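Local atomic coordinates of acetyltransferase (Agrobacterium tumefaciens, PDB entry 2FSR), a protein that probably transfers an acetyl group from acetyl-coenzyme A to an acceptor not yet identified, as a member of the GNAT acetyltransferase family. Residues A[102-107]-A[113-118]; A[83-88]-A[142-147]; A[30-35]-A[133-138]. One frame throughout, in Å; residues are numbered along the deposited sequence.

Contact 1 (A[102-107]-A[113-118]); sequences IGINHG and KELGWL
Lys113 reaches back over the imidazole of His106, just beyond the last paired residues of the two strands, at the loop end of their hairpin. Its CB lies 4.1 Å from Asn105 O. CG comes next and sits over one face of the His106 ring, 3.7 Å from the ring centroid, in a CH-pi contact displaced toward the rim. CD and CE run on beside ND1, and the bend at chi4 (-66°) turns the chain end back, so that Lys113 NZ donates to His106 ND1 at 2.9 Å from a position tilted out of the ring plane. The same ammonium also bonds His85 NE2; a lysine suits this place because its long methylene chain can lie on a ring while its tip serves two imidazoles.

Further along, Gly103 and Gly116, lacking side chains, join through two backbone bonds alone, and Asn105 and Glu114 form another hydrogen-bonded pair. On the face carrying the latter two side chains, Asn105 ND2 gives a bond of 3.0 Å to Glu114 OE1, an amide N-H matched to a carboxylate oxygen; His75 holds Asn105 OD1, and Tyr152 N holds Glu114 OE2. The other face is apolar: Ile104 CG1 meets Leu115 CD1 at 3.8 Å, Ile102 CD1 presses on Trp117 CB, and both isoleucines pack under helix 128-143. This is an antiparallel beta hairpin in the central sheet of the GNAT fold.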
loop_
_atom_site.group_PDB
_atom_site.type_symbol
_atom_site.label_atom_id
_atom_site.label_comp_id
_atom_site.label_asym_id
_atom_site.label_seq_id
_atom_site.Cartn_x
_atom_site.Cartn_y
_atom_site.Cartn_z
ATOM N N ILE A 102 1.931 0.896 3.276
ATOM C CA ILE A 102 0.610 0.801 2.657
ATOM C C ILE A 102 0.671 1.525 1.312
ATOM O O ILE A 102 1.387 2.518 1.190
ATOM C CB ILE A 102 -0.487 1.438 3.574
ATOM C CG1 ILE A 102 -1.898 1.192 3.022
ATOM C CG2 ILE A 102 -0.241 2.938 3.782
ATOM C CD1 ILE A 102 -2.393 -0.211 3.122
ATOM N N GLY A 103 -0.038 1.025 0.300
ATOM C CA GLY A 103 0.007 1.723 -0.997
ATOM C C GLY A 103 -1.111 1.412 -1.956
ATOM O O GLY A 103 -1.800 0.402 -1.831
ATOM N N ILE A 104 -1.294 2.320 -2.909
ATOM C CA ILE A 104 -2.123 2.029 -4.058
ATOM C C ILE A 104 -1.245 2.078 -5.307
ATOM O O ILE A 104 -0.511 3.046 -5.527
ATOM C CB ILE A 104 -3.310 2.991 -4.173
ATOM C CG1 ILE A 104 -4.232 2.846 -2.959
ATOM C CG2 ILE A 104 -4.100 2.749 -5.463
ATOM C CD1 ILE A 104 -5.192 4.024 -2.794
ATOM N N ASN A 105 -1.354 1.008 -6.077
ATOM C CA ASN A 105 -0.470 0.707 -7.208
ATOM C C ASN A 105 -1.204 0.802 -8.523
ATOM O O ASN A 105 -2.347 0.334 -8.636
ATOM C CB ASN A 105 -0.004 -0.731 -7.064
ATOM C CG ASN A 105 0.752 -0.957 -5.773
ATOM O OD1 ASN A 105 1.883 -0.491 -5.628
ATOM N ND2 ASN A 105 0.121 -1.616 -4.810
ATOM N N HIS A 106 -0.552 1.333 -9.552
ATOM C CA HIS A 106 -1.114 1.183 -10.900
ATOM C C HIS A 106 0.040 1.081 -11.897
ATOM O O HIS A 106 1.174 0.767 -11.500
ATOM C CB HIS A 106 -2.077 2.332 -11.229
ATOM C CG HIS A 106 -3.110 1.993 -12.272
ATOM N ND1 HIS A 106 -3.924 2.952 -12.836
ATOM C CD2 HIS A 106 -3.450 0.815 -12.857
ATOM C CE1 HIS A 106 -4.728 2.378 -13.715
ATOM N NE2 HIS A 106 -4.453 1.087 -13.759
ATOM N N GLY A 107 -0.246 1.349 -13.163
ATOM C CA GLY A 107 0.759 1.190 -14.202
ATOM C C GLY A 107 0.673 -0.178 -14.863
ATOM O O GLY A 107 -0.239 -0.961 -14.582
ATOM N N LYS A 113 -6.289 -0.430 -10.313
ATOM C CA LYS A 113 -5.664 0.250 -9.148
ATOM C C LYS A 113 -5.805 -0.634 -7.924
ATOM O O LYS A 113 -6.896 -1.098 -7.611
ATOM C CB LYS A 113 -6.236 1.648 -8.923
ATOM C CG LYS A 113 -5.916 2.623 -10.058
ATOM C CD LYS A 113 -6.415 4.022 -9.741
ATOM C CE LYS A 113 -6.170 4.985 -10.893
ATOM N NZ LYS A 113 -4.721 5.244 -11.171
ATOM N N GLU A 114 -4.695 -0.872 -7.241
ATOM C CA GLU A 114 -4.576 -1.972 -6.271
ATOM C C GLU A 114 -4.024 -1.504 -4.932
ATOM O O GLU A 114 -2.975 -0.848 -4.878
ATOM C CB GLU A 114 -3.695 -3.100 -6.836
ATOM C CG GLU A 114 -3.833 -4.426 -6.075
ATOM C CD GLU A 114 -2.690 -4.738 -5.174
ATOM O OE1 GLU A 114 -1.761 -3.895 -5.046
ATOM O OE2 GLU A 114 -2.693 -5.867 -4.640
ATOM N N LEU A 115 -4.728 -1.853 -3.861
ATOM C CA LEU A 115 -4.338 -1.537 -2.491
ATOM C C LEU A 115 -3.537 -2.699 -1.899
ATOM O O LEU A 115 -3.990 -3.848 -1.911
ATOM C CB LEU A 115 -5.606 -1.294 -1.644
ATOM C CG LEU A 115 -5.465 -0.890 -0.166
ATOM C CD1 LEU A 115 -4.878 0.496 -0.029
ATOM C CD2 LEU A 115 -6.827 -0.952 0.542
ATOM N N GLY A 116 -2.330 -2.401 -1.412
ATOM C CA GLY A 116 -1.513 -3.441 -0.782
ATOM C C GLY A 116 -0.882 -2.959 0.498
ATOM O O GLY A 116 -0.767 -1.764 0.733
ATOM N N TRP A 117 -0.482 -3.905 1.343
ATOM C CA TRP A 117 0.112 -3.542 2.642
ATOM C C TRP A 117 1.099 -4.606 3.071
ATOM O O TRP A 117 1.035 -5.751 2.626
ATOM C CB TRP A 117 -0.958 -3.391 3.753
ATOM C CG TRP A 117 -1.855 -4.594 3.845
ATOM C CD1 TRP A 117 -1.641 -5.739 4.570
ATOM C CD2 TRP A 117 -3.093 -4.784 3.158
ATOM N NE1 TRP A 117 -2.664 -6.635 4.357
ATOM C CE2 TRP A 117 -3.576 -6.069 3.504
ATOM C CE3 TRP A 117 -3.840 -3.996 2.275
ATOM C CZ2 TRP A 117 -4.770 -6.583 2.990
ATOM C CZ3 TRP A 117 -5.026 -4.504 1.775
ATOM C CH2 TRP A 117 -5.477 -5.785 2.125
ATOM N N LEU A 118 2.008 -4.203 3.950
ATOM C CA LEU A 118 2.930 -5.137 4.573
ATOM C C LEU A 118 3.347 -4.558 5.924
ATOM O O LEU A 118 3.402 -3.339 6.110
ATOM C CB LEU A 118 4.158 -5.389 3.688
ATOM C CG LEU A 118 5.061 -4.186 3.382
ATOM C CD1 LEU A 118 6.172 -4.030 4.441
ATOM C CD2 LEU A 118 5.682 -4.338 1.992
#

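Contact 2 (A[83-88]-A[142-147]); sequences FGHGAL and ETLNLP
Leu144, near the C-terminal end of helix 128-143, lays its forked end against Gly84 and His85, CD1 foremost, in the turn that leads from helix 66-83 into strand 87-92. The tight part is built round Leu144 CD1. It rests 3.6 Å from Gly84 O and 3.7 Å from His85 CB, and it stands at the edge of the imidazole, near the ring plane, 4.1 Å from His85 CD2. The two side chains cross at about a right angle. Leucine suits the position because its fork can cover a carbonyl and a methylene together: the second methyl, Leu144 CD2, also lies near Gly84 O, at 3.8 Å.

Gly84 has positive phi (83°), a conformation that glycine adopts readily and that here lets the chain leave its helix. The first torsion of His85 (chi1 61°) leaves CB and the CD2 edge to Leu144 CD1, while Phe83 CB covers one face of the ring.

The other side is loose. The loop beyond, around Asn145 at positive phi, is exposed. Leu146 CD2 stays 5.2 Å from His85 CD2, and this side chain packs on Lys113 and Ala140 instead.

No hydrogen bond or salt bridge spans the two segments, and the join is van der Waals in kind. The imidazole is probably fixed mainly by polar partners in the neighbouring hairpin: NE2 accepts from Lys113 NZ and ND1 bonds Ile104 O, consistent with a ring proton on ND1.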
loop_
_atom_site.group_PDB
_atom_site.type_symbol
_atom_site.label_atom_id
_atom_site.label_comp_id
_atom_site.label_asym_id
_atom_site.label_seq_id
_atom_site.Cartn_x
_atom_site.Cartn_y
_atom_site.Cartn_z
ATOM N N PHE A 83 0.444 8.988 -11.042
ATOM C CA PHE A 83 -0.991 8.688 -10.892
ATOM C C PHE A 83 -1.712 9.463 -9.817
ATOM O O PHE A 83 -2.954 9.438 -9.780
ATOM C CB PHE A 83 -1.212 7.200 -10.597
ATOM C CG PHE A 83 -0.578 6.293 -11.585
ATOM C CD1 PHE A 83 -1.022 6.260 -12.906
ATOM C CD2 PHE A 83 0.466 5.465 -11.192
ATOM C CE1 PHE A 83 -0.402 5.422 -13.830
ATOM C CE2 PHE A 83 1.090 4.624 -12.092
ATOM C CZ PHE A 83 0.656 4.606 -13.422
ATOM N N GLY A 84 -0.978 10.121 -8.928
ATOM C CA GLY A 84 -1.596 10.860 -7.814
ATOM C C GLY A 84 -1.955 9.988 -6.615
ATOM O O GLY A 84 -2.663 10.420 -5.709
ATOM N N HIS A 85 -1.428 8.770 -6.631
ATOM C CA HIS A 85 -1.501 7.826 -5.509
ATOM C C HIS A 85 -0.246 6.959 -5.547
ATOM O O HIS A 85 0.482 6.944 -6.559
ATOM C CB HIS A 85 -2.763 6.947 -5.597
ATOM C CG HIS A 85 -2.819 6.092 -6.834
ATOM N ND1 HIS A 85 -1.942 5.054 -7.069
ATOM C CD2 HIS A 85 -3.619 6.160 -7.930
ATOM C CE1 HIS A 85 -2.226 4.493 -8.238
ATOM N NE2 HIS A 85 -3.236 5.152 -8.782
ATOM N N GLY A 86 0.037 6.259 -4.441
ATOM C CA GLY A 86 1.270 5.483 -4.335
ATOM C C GLY A 86 1.421 4.940 -2.932
ATOM O O GLY A 86 0.425 4.808 -2.212
ATOM N N ALA A 87 2.652 4.602 -2.552
ATOM C CA ALA A 87 2.897 4.011 -1.232
ATOM C C ALA A 87 3.217 5.071 -0.202
ATOM O O ALA A 87 3.759 6.147 -0.532
ATOM C CB ALA A 87 4.054 3.032 -1.306
ATOM N N LEU A 88 2.894 4.744 1.046
ATOM C CA LEU A 88 3.312 5.539 2.195
ATOM C C LEU A 88 3.892 4.568 3.219
ATOM O O LEU A 88 3.414 3.421 3.353
ATOM C CB LEU A 88 2.114 6.274 2.802
ATOM C CG LEU A 88 1.423 7.295 1.881
ATOM C CD1 LEU A 88 0.062 7.732 2.430
ATOM C CD2 LEU A 88 2.333 8.488 1.625
ATOM N N GLU A 142 -12.300 9.266 -1.466
ATOM C CA GLU A 142 -12.789 10.614 -1.181
ATOM C C GLU A 142 -12.079 11.692 -1.976
ATOM O O GLU A 142 -12.723 12.565 -2.574
ATOM C CB GLU A 142 -12.655 10.908 0.308
ATOM C CG GLU A 142 -13.600 10.061 1.137
ATOM C CD GLU A 142 -13.286 10.127 2.614
ATOM O OE1 GLU A 142 -12.486 11.009 3.007
ATOM O OE2 GLU A 142 -13.806 9.264 3.365
ATOM N N THR A 143 -10.754 11.616 -2.000
ATOM C CA THR A 143 -9.944 12.659 -2.607
ATOM C C THR A 143 -9.731 12.416 -4.100
ATOM O O THR A 143 -9.765 13.368 -4.880
ATOM C CB THR A 143 -8.628 12.866 -1.827
ATOM O OG1 THR A 143 -8.952 13.323 -0.507
ATOM C CG2 THR A 143 -7.741 13.906 -2.509
ATOM N N LEU A 144 -9.510 11.165 -4.493
ATOM C CA LEU A 144 -9.312 10.842 -5.907
ATOM C C LEU A 144 -10.594 10.445 -6.623
ATOM O O LEU A 144 -10.615 10.338 -7.855
ATOM C CB LEU A 144 -8.251 9.749 -6.091
ATOM C CG LEU A 144 -6.833 10.073 -5.626
ATOM C CD1 LEU A 144 -5.905 8.921 -5.949
ATOM C CD2 LEU A 144 -6.317 11.394 -6.225
ATOM N N ASN A 145 -11.658 10.206 -5.859
ATOM C CA ASN A 145 -12.941 9.805 -6.430
ATOM C C ASN A 145 -12.860 8.510 -7.250
ATOM O O ASN A 145 -13.592 8.343 -8.232
ATOM C CB ASN A 145 -13.529 10.947 -7.277
ATOM C CG ASN A 145 -13.872 12.170 -6.450
ATOM O OD1 ASN A 145 -14.863 12.171 -5.721
ATOM N ND2 ASN A 145 -13.071 13.219 -6.565
ATOM N N LEU A 146 -11.991 7.583 -6.834
ATOM C CA LEU A 146 -11.804 6.343 -7.585
ATOM C C LEU A 146 -13.122 5.577 -7.625
ATOM O O LEU A 146 -13.802 5.482 -6.594
ATOM C CB LEU A 146 -10.712 5.465 -6.980
ATOM C CG LEU A 146 -9.275 5.970 -6.875
ATOM C CD1 LEU A 146 -8.377 4.815 -6.427
ATOM C CD2 LEU A 146 -8.767 6.563 -8.177
ATOM N N PRO A 147 -13.501 5.078 -8.819
ATOM C CA PRO A 147 -14.710 4.273 -9.006
ATOM C C PRO A 147 -14.638 2.860 -8.421
ATOM O O PRO A 147 -15.684 2.252 -8.182
ATOM C CB PRO A 147 -14.876 4.225 -10.527
ATOM C CG PRO A 147 -13.518 4.465 -11.086
ATOM C CD PRO A 147 -12.802 5.344 -10.089
#

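Contact 3 (A[30-35]-A[133-138]); sequences LRTERL and AVALRD
Leu30 and Thr32 reach helix 128-143 through first torsions that send a methyl-bearing branch across to it. In Leu30, chi1 of -53° sets CG beside the backbone N, and the extended chain beyond carries CD1 outward to Leu136 CD1, 4.1 Å away. Leu136 answers with its CG extended away from the backbone N, which carries its own CD1 to the meeting point; the two side chains cross at about a right angle. In Thr32, chi1 of 73° puts OG1 between the backbone N and the carbonyl carbon and leaves CG2 facing the helix.

That methyl, Thr32 CG2, lies only 3.4 Å from Ala135 CB, tighter than usual van der Waals contact. A small residue suits the helix here, because the turn comes close: the CA atoms of Thr32 and Ala135 are 6.9 Å apart. Threonine uses both branches: CG2 packs on the alanine, while OG1 bonds Glu131 OE2 on the same helix and accepts a weak bond from Leu35 N. Thr32 N also bonds Leu35 O, at 2.9 Å, which ties the short turn together.

Leu30 also touches Trp139, further along the same helix. The apolar pair Leu30 and Leu136 meets Leu88 of strand 87-92, and Leu136 continues onto Ile102 and Ile104 of strand 97-105. Helix 128-143 thus lies across one face of the five-stranded antiparallel sheet, reaching its outermost strand 30-31.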
loop_
_atom_site.group_PDB
_atom_site.type_symbol
_atom_site.label_atom_id
_atom_site.label_comp_id
_atom_site.label_asym_id
_atom_site.label_seq_id
_atom_site.Cartn_x
_atom_site.Cartn_y
_atom_site.Cartn_z
ATOM N N LEU A 30 -0.621 11.223 5.944
ATOM C CA LEU A 30 -1.903 10.962 6.589
ATOM C C LEU A 30 -1.694 10.567 8.040
ATOM O O LEU A 30 -0.728 9.860 8.378
ATOM C CB LEU A 30 -2.677 9.861 5.861
ATOM C CG LEU A 30 -2.864 10.071 4.361
ATOM C CD1 LEU A 30 -3.637 8.912 3.779
ATOM C CD2 LEU A 30 -3.578 11.391 4.102
ATOM N N ARG A 31 -2.602 11.042 8.883
ATOM C CA ARG A 31 -2.625 10.656 10.276
ATOM C C ARG A 31 -3.853 9.817 10.571
ATOM O O ARG A 31 -4.974 10.120 10.138
ATOM C CB ARG A 31 -2.560 11.880 11.181
ATOM C CG ARG A 31 -1.180 12.522 11.223
ATOM C CD ARG A 31 -0.721 12.752 12.654
ATOM N NE ARG A 31 0.058 11.627 13.184
ATOM C CZ ARG A 31 -0.451 10.522 13.726
ATOM N NH1 ARG A 31 0.363 9.584 14.172
ATOM N NH2 ARG A 31 -1.760 10.340 13.824
ATOM N N THR A 32 -3.625 8.727 11.284
ATOM C CA THR A 32 -4.716 7.916 11.773
ATOM C C THR A 32 -4.687 7.946 13.307
ATOM O O THR A 32 -3.914 8.707 13.908
ATOM C CB THR A 32 -4.651 6.466 11.223
ATOM O OG1 THR A 32 -3.600 5.725 11.852
ATOM C CG2 THR A 32 -4.420 6.468 9.705
ATOM N N GLU A 33 -5.520 7.124 13.931
ATOM C CA GLU A 33 -5.583 7.071 15.387
ATOM C C GLU A 33 -4.188 6.820 15.950
ATOM O O GLU A 33 -3.713 7.569 16.810
ATOM C CB GLU A 33 -6.545 5.967 15.810
ATOM C CG GLU A 33 -6.559 5.638 17.303
ATOM C CD GLU A 33 -7.541 4.524 17.615
ATOM O OE1 GLU A 33 -8.718 4.630 17.200
ATOM O OE2 GLU A 33 -7.136 3.538 18.267
ATOM N N ARG A 34 -3.527 5.789 15.420
ATOM C CA ARG A 34 -2.266 5.310 15.976
ATOM C C ARG A 34 -1.065 5.491 15.056
ATOM O O ARG A 34 0.069 5.253 15.471
ATOM C CB ARG A 34 -2.392 3.827 16.351
ATOM C CG ARG A 34 -3.421 3.578 17.457
ATOM C CD ARG A 34 -3.528 2.116 17.778
ATOM N NE ARG A 34 -4.021 1.364 16.621
ATOM C CZ ARG A 34 -4.115 0.040 16.558
ATOM N NH1 ARG A 34 -3.762 -0.725 17.597
ATOM N NH2 ARG A 34 -4.552 -0.522 15.445
ATOM N N LEU A 35 -1.307 5.885 13.802
ATOM C CA LEU A 35 -0.238 5.817 12.788
ATOM C C LEU A 35 -0.020 7.110 12.033
ATOM O O LEU A 35 -0.911 7.953 11.939
ATOM C CB LEU A 35 -0.541 4.715 11.761
ATOM C CG LEU A 35 -0.944 3.329 12.293
ATOM C CD1 LEU A 35 -1.522 2.467 11.170
ATOM C CD2 LEU A 35 0.244 2.673 13.007
ATOM N N ALA A 133 -4.818 0.570 5.928
ATOM C CA ALA A 133 -5.580 0.293 4.689
ATOM C C ALA A 133 -6.865 1.116 4.626
ATOM O O ALA A 133 -7.197 1.671 3.572
ATOM C CB ALA A 133 -5.888 -1.191 4.561
ATOM N N VAL A 134 -7.596 1.187 5.733
ATOM C CA VAL A 134 -8.829 1.989 5.780
ATOM C C VAL A 134 -8.527 3.447 5.454
ATOM O O VAL A 134 -9.266 4.088 4.674
ATOM C CB VAL A 134 -9.519 1.879 7.172
ATOM C CG1 VAL A 134 -10.500 3.030 7.404
ATOM C CG2 VAL A 134 -10.206 0.512 7.316
ATOM N N ALA A 135 -7.451 3.980 6.030
ATOM C CA ALA A 135 -7.096 5.384 5.842
ATOM C C ALA A 135 -6.769 5.674 4.392
ATOM O O ALA A 135 -7.276 6.645 3.823
ATOM C CB ALA A 135 -5.932 5.782 6.752
ATOM N N LEU A 136 -5.935 4.836 3.774
ATOM C CA LEU A 136 -5.555 5.125 2.387
ATOM C C LEU A 136 -6.686 4.817 1.412
ATOM O O LEU A 136 -6.874 5.546 0.429
ATOM C CB LEU A 136 -4.270 4.387 1.997
ATOM C CG LEU A 136 -3.655 4.834 0.671
ATOM C CD1 LEU A 136 -3.299 6.328 0.639
ATOM C CD2 LEU A 136 -2.440 3.963 0.320
ATOM N N ARG A 137 -7.415 3.732 1.659
ATOM C CA ARG A 137 -8.634 3.414 0.887
ATOM C C ARG A 137 -9.611 4.589 0.890
ATOM O O ARG A 137 -10.087 5.021 -0.172
ATOM C CB ARG A 137 -9.330 2.180 1.464
ATOM C CG ARG A 137 -10.702 1.841 0.838
ATOM C CD ARG A 137 -11.556 1.018 1.786
ATOM N NE ARG A 137 -12.090 1.830 2.882
ATOM C CZ ARG A 137 -12.663 1.355 3.991
ATOM N NH1 ARG A 137 -12.776 0.049 4.194
ATOM N NH2 ARG A 137 -13.113 2.201 4.906
ATOM N N ASP A 138 -9.936 5.088 2.078
ATOM C CA ASP A 138 -10.885 6.204 2.185
ATOM C C ASP A 138 -10.360 7.453 1.504
ATOM O O ASP A 138 -11.119 8.160 0.834
ATOM C CB ASP A 138 -11.168 6.523 3.651
ATOM C CG ASP A 138 -12.059 5.493 4.323
ATOM O OD1 ASP A 138 -12.489 4.528 3.668
ATOM O OD2 ASP A 138 -12.317 5.664 5.533
#

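Overall arrangement
From the N terminus the chain first supplies 30-35, which waits until 133-138 on helix 128-143 to close contact 3. Segment 83-88 lies inside that loop but meets 142-147 beyond it, so contacts 2 and 3 cross along the sequence while sharing that helix. Contact 1, the short hairpin of 102-107 and 113-118, lies within both of the longer loops. The three meet in space: Ile102 O bonds Leu88 N, joining contact 1 to contact 2, while Leu136 of contact 3 packs on Gly103 and Leu88. Contact 3 ties the helix to edge strand 30-31, contact 2 ties its end to the turn entering strand 87-92, and contact 1 joins strands 97-105 and 114-119.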